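CCMAN5 (Cellulosimicrobium cellulans, PDB 2XSG) hydrolyses alpha-mannosidic linkages as a calcium-containing family 92 glycoside hydrolase, and probably uncaps mannose-6-phosphate on yeast-made glycoproteins. Local coordinates at residues Y332-A341 with Y380-T388. Sequence-based numbering, arbitrary orientation.
Sequences YRGVDGAVHA and YLFADAEAT
Tyr332 donates its phenol proton in a hydrogen bond to Asp384, OH to OD2 at 2.6 Å, the one direct hydrogen bond between the beta hairpin 332-341 and helical segment 380-388. Ring and carboxylate planes lie 14° apart, and OD2 accepts the bond through its syn lone pair, at the edge of the Tyr332 ring. Asp384 OD2 also accepts from a water whose O lies 2.7 Å away, and that water takes the Val335 N-H, so two donors grip OD2, while the salt bridge from OD1 to Arg426 probably favours the ionised carboxylate. Tyr380 packs beside this bond, with Tyr332 CE1 at the edge of its ring, 3.8 Å from Tyr380 CD2, the two side chains crossing at about a right angle. A phenylalanine in place of Tyr332 would probably leave Asp384 OD2 without its direct donor from the hairpin and weaken the link to the helix.

Val335 extends the tight part from the turn. With CG1 anti to the carbonyl carbon (chi1 -71°), that methyl reaches Leu381 CD1 at 3.8 Å and CG2 rests on Asp384 CB at 3.7 Å. Toward solvent the fit slackens: Asp336 CB, on the exposed side, meets Thr388 CG2 at 3.9 Å, and a second water joins Asp384 OD1 to Asp336 OD2, the latter leg weak.

Within the family 92 catalytic domain, the contact thus sets Tyr332 and the type I turn Gly334 to Gly337 of a two-stranded antiparallel hairpin, 331-333 with 339-341, against the C-terminal part of helix 368-387. Tyr347 stacks on Tyr332 and also touches Leu381, whereas Phe382 and Ala383 pack against helix 427-438.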
loop_
_atom_site.group_PDB
_atom_site.type_symbol
_atom_site.label_atom_id
_atom_site.label_comp_id
_atom_site.label_asym_id
_atom_site.label_seq_id
_atom_site.Cartn_x
_atom_site.Cartn_y
_atom_site.Cartn_z
ATOM N N TYR A 332 10.901 -18.016 -8.734
ATOM C CA TYR A 332 9.613 -17.332 -8.760
ATOM C C TYR A 332 8.812 -17.846 -9.964
ATOM O O TYR A 332 9.361 -18.527 -10.834
ATOM C CB TYR A 332 9.838 -15.811 -8.816
ATOM C CG TYR A 332 10.212 -15.257 -10.180
ATOM C CD1 TYR A 332 11.546 -15.198 -10.610
ATOM C CD2 TYR A 332 9.222 -14.781 -11.046
ATOM C CE1 TYR A 332 11.878 -14.678 -11.891
ATOM C CE2 TYR A 332 9.546 -14.255 -12.302
ATOM C CZ TYR A 332 10.871 -14.214 -12.725
ATOM O OH TYR A 332 11.147 -13.702 -13.992
ATOM N N ARG A 333 7.514 -17.560 -10.021
ATOM C CA ARG A 333 6.757 -17.934 -11.203
ATOM C C ARG A 333 6.459 -16.713 -12.044
ATOM O O ARG A 333 6.000 -15.694 -11.538
ATOM C CB ARG A 333 5.456 -18.680 -10.876
ATOM C CG ARG A 333 4.639 -18.969 -12.162
ATOM C CD ARG A 333 3.520 -19.951 -11.960
ATOM N NE ARG A 333 2.835 -19.659 -10.721
ATOM C CZ ARG A 333 1.795 -18.843 -10.585
ATOM N NH1 ARG A 333 1.254 -18.229 -11.634
ATOM N NH2 ARG A 333 1.305 -18.664 -9.373
ATOM N N GLY A 334 6.729 -16.830 -13.334
ATOM C CA GLY A 334 6.568 -15.726 -14.256
ATOM C C GLY A 334 5.183 -15.726 -14.854
ATOM O O GLY A 334 4.483 -16.741 -14.807
ATOM N N VAL A 335 4.780 -14.592 -15.419
ATOM C CA VAL A 335 3.501 -14.489 -16.132
ATOM C C VAL A 335 3.400 -15.448 -17.320
ATOM O O VAL A 335 2.309 -15.667 -17.835
ATOM C CB VAL A 335 3.188 -13.024 -16.575
ATOM C CG1 VAL A 335 2.835 -12.165 -15.381
ATOM C CG2 VAL A 335 4.360 -12.417 -17.337
ATOM N N ASP A 336 4.528 -16.024 -17.754
ATOM C CA ASP A 336 4.492 -17.090 -18.771
ATOM C C ASP A 336 4.026 -18.432 -18.185
ATOM O O ASP A 336 3.728 -19.381 -18.917
ATOM C CB ASP A 336 5.838 -17.231 -19.499
ATOM C CG ASP A 336 7.001 -17.542 -18.559
ATOM O OD1 ASP A 336 6.812 -17.595 -17.318
ATOM O OD2 ASP A 336 8.120 -17.729 -19.082
ATOM N N GLY A 337 3.956 -18.519 -16.861
ATOM C CA GLY A 337 3.428 -19.715 -16.216
ATOM C C GLY A 337 4.545 -20.677 -15.861
ATOM O O GLY A 337 4.290 -21.789 -15.382
ATOM N N ALA A 338 5.780 -20.240 -16.084
ATOM C CA ALA A 338 6.941 -21.080 -15.843
ATOM C C ALA A 338 7.784 -20.590 -14.667
ATOM O O ALA A 338 7.662 -19.446 -14.220
ATOM C CB ALA A 338 7.784 -21.189 -17.106
ATOM N N VAL A 339 8.642 -21.473 -14.179
ATOM C CA VAL A 339 9.501 -21.200 -13.048
ATOM C C VAL A 339 10.804 -20.565 -13.543
ATOM O O VAL A 339 11.380 -21.023 -14.533
ATOM C CB VAL A 339 9.800 -22.486 -12.273
ATOM C CG1 VAL A 339 10.678 -22.201 -11.060
ATOM C CG2 VAL A 339 8.487 -23.151 -11.840
ATOM N N HIS A 340 11.247 -19.509 -12.858
ATOM C CA HIS A 340 12.482 -18.789 -13.230
ATOM C C HIS A 340 13.328 -18.499 -12.011
ATOM O O HIS A 340 12.812 -18.446 -10.893
ATOM C CB HIS A 340 12.163 -17.461 -13.929
ATOM C CG HIS A 340 11.283 -17.610 -15.126
ATOM N ND1 HIS A 340 9.949 -17.261 -15.114
ATOM C CD2 HIS A 340 11.539 -18.098 -16.364
ATOM C CE1 HIS A 340 9.423 -17.519 -16.299
ATOM N NE2 HIS A 340 10.363 -18.039 -17.072
ATOM N N ALA A 341 14.626 -18.291 -12.233
ATOM C CA ALA A 341 15.532 -17.904 -11.160
ATOM C C ALA A 341 15.429 -16.398 -10.872
ATOM O O ALA A 341 15.382 -15.574 -11.789
ATOM C CB ALA A 341 16.965 -18.292 -11.509
ATOM N N TYR A 380 11.724 -7.376 -14.201
ATOM C CA TYR A 380 11.526 -8.778 -14.600
ATOM C C TYR A 380 10.100 -9.075 -15.011
ATOM O O TYR A 380 9.870 -9.865 -15.934
ATOM C CB TYR A 380 11.894 -9.738 -13.475
ATOM C CG TYR A 380 13.293 -10.246 -13.515
ATOM C CD1 TYR A 380 14.352 -9.388 -13.786
ATOM C CD2 TYR A 380 13.573 -11.596 -13.272
ATOM C CE1 TYR A 380 15.654 -9.849 -13.824
ATOM C CE2 TYR A 380 14.889 -12.072 -13.305
ATOM C CZ TYR A 380 15.913 -11.182 -13.586
ATOM O OH TYR A 380 17.209 -11.590 -13.609
ATOM N N LEU A 381 9.156 -8.440 -14.318
ATOM C CA LEU A 381 7.732 -8.637 -14.578
ATOM C C LEU A 381 7.349 -8.198 -15.988
ATOM O O LEU A 381 6.631 -8.919 -16.690
ATOM C CB LEU A 381 6.867 -7.933 -13.524
ATOM C CG LEU A 381 5.358 -8.124 -13.718
ATOM C CD1 LEU A 381 4.990 -9.586 -13.507
ATOM C CD2 LEU A 381 4.545 -7.230 -12.802
ATOM N N PHE A 382 7.827 -7.021 -16.391
ATOM C CA PHE A 382 7.601 -6.518 -17.759
ATOM C C PHE A 382 8.453 -7.257 -18.797
ATOM O O PHE A 382 8.015 -7.473 -19.920
ATOM C CB PHE A 382 7.794 -4.993 -17.835
ATOM C CG PHE A 382 6.556 -4.221 -17.429
ATOM C CD1 PHE A 382 5.556 -3.955 -18.351
ATOM C CD2 PHE A 382 6.361 -3.829 -16.102
ATOM C CE1 PHE A 382 4.380 -3.274 -17.975
ATOM C CE2 PHE A 382 5.204 -3.151 -15.726
ATOM C CZ PHE A 382 4.208 -2.883 -16.667
ATOM N N ALA A 383 9.657 -7.659 -18.407
ATOM C CA ALA A 383 10.529 -8.427 -19.279
ATOM C C ALA A 383 9.876 -9.777 -19.608
ATOM O O ALA A 383 9.966 -10.260 -20.759
ATOM C CB ALA A 383 11.875 -8.615 -18.633
ATOM N N ASP A 384 9.205 -10.353 -18.609
ATOM C CA ASP A 384 8.452 -11.597 -18.759
ATOM C C ASP A 384 7.246 -11.463 -19.695
ATOM O O ASP A 384 7.038 -12.331 -20.561
ATOM C CB ASP A 384 8.022 -12.158 -17.394
ATOM C CG ASP A 384 9.186 -12.747 -16.605
ATOM O OD1 ASP A 384 10.287 -12.930 -17.193
ATOM O OD2 ASP A 384 9.010 -13.010 -15.389
ATOM N N ALA A 385 6.464 -10.395 -19.540
ATOM C CA ALA A 385 5.381 -10.108 -20.490
ATOM C C ALA A 385 5.917 -10.067 -21.922
ATOM O O ALA A 385 5.351 -10.688 -22.829
ATOM C CB ALA A 385 4.666 -8.797 -20.140
ATOM N N GLU A 386 7.019 -9.355 -22.119
ATOM C CA GLU A 386 7.642 -9.264 -23.434
ATOM C C GLU A 386 8.093 -10.638 -23.969
ATOM O O GLU A 386 7.868 -10.961 -25.143
ATOM C CB GLU A 386 8.799 -8.254 -23.394
ATOM C CG GLU A 386 9.677 -8.228 -24.621
ATOM C CD GLU A 386 9.005 -7.600 -25.831
ATOM O OE1 GLU A 386 7.845 -7.145 -25.754
ATOM O OE2 GLU A 386 9.672 -7.530 -26.861
ATOM N N ALA A 387 8.709 -11.432 -23.091
ATOM C CA ALA A 387 9.197 -12.783 -23.399
ATOM C C ALA A 387 8.134 -13.753 -23.926
ATOM O O ALA A 387 8.459 -14.644 -24.713
ATOM C CB ALA A 387 9.898 -13.394 -22.164
ATOM N N THR A 388 6.881 -13.587 -23.485
ATOM C CA THR A 388 5.779 -14.438 -23.957
ATOM C C THR A 388 5.590 -14.294 -25.475
ATOM O O THR A 388 5.077 -15.205 -26.138
ATOM C CB THR A 388 4.435 -14.144 -23.257
ATOM O OG1 THR A 388 4.003 -12.808 -23.567
ATOM C CG2 THR A 388 4.546 -14.323 -21.746
HETATM O O HOH W 1 6.568 -12.445 -14.465
HETATM O O HOH W 2 10.398 -15.174 -18.914
#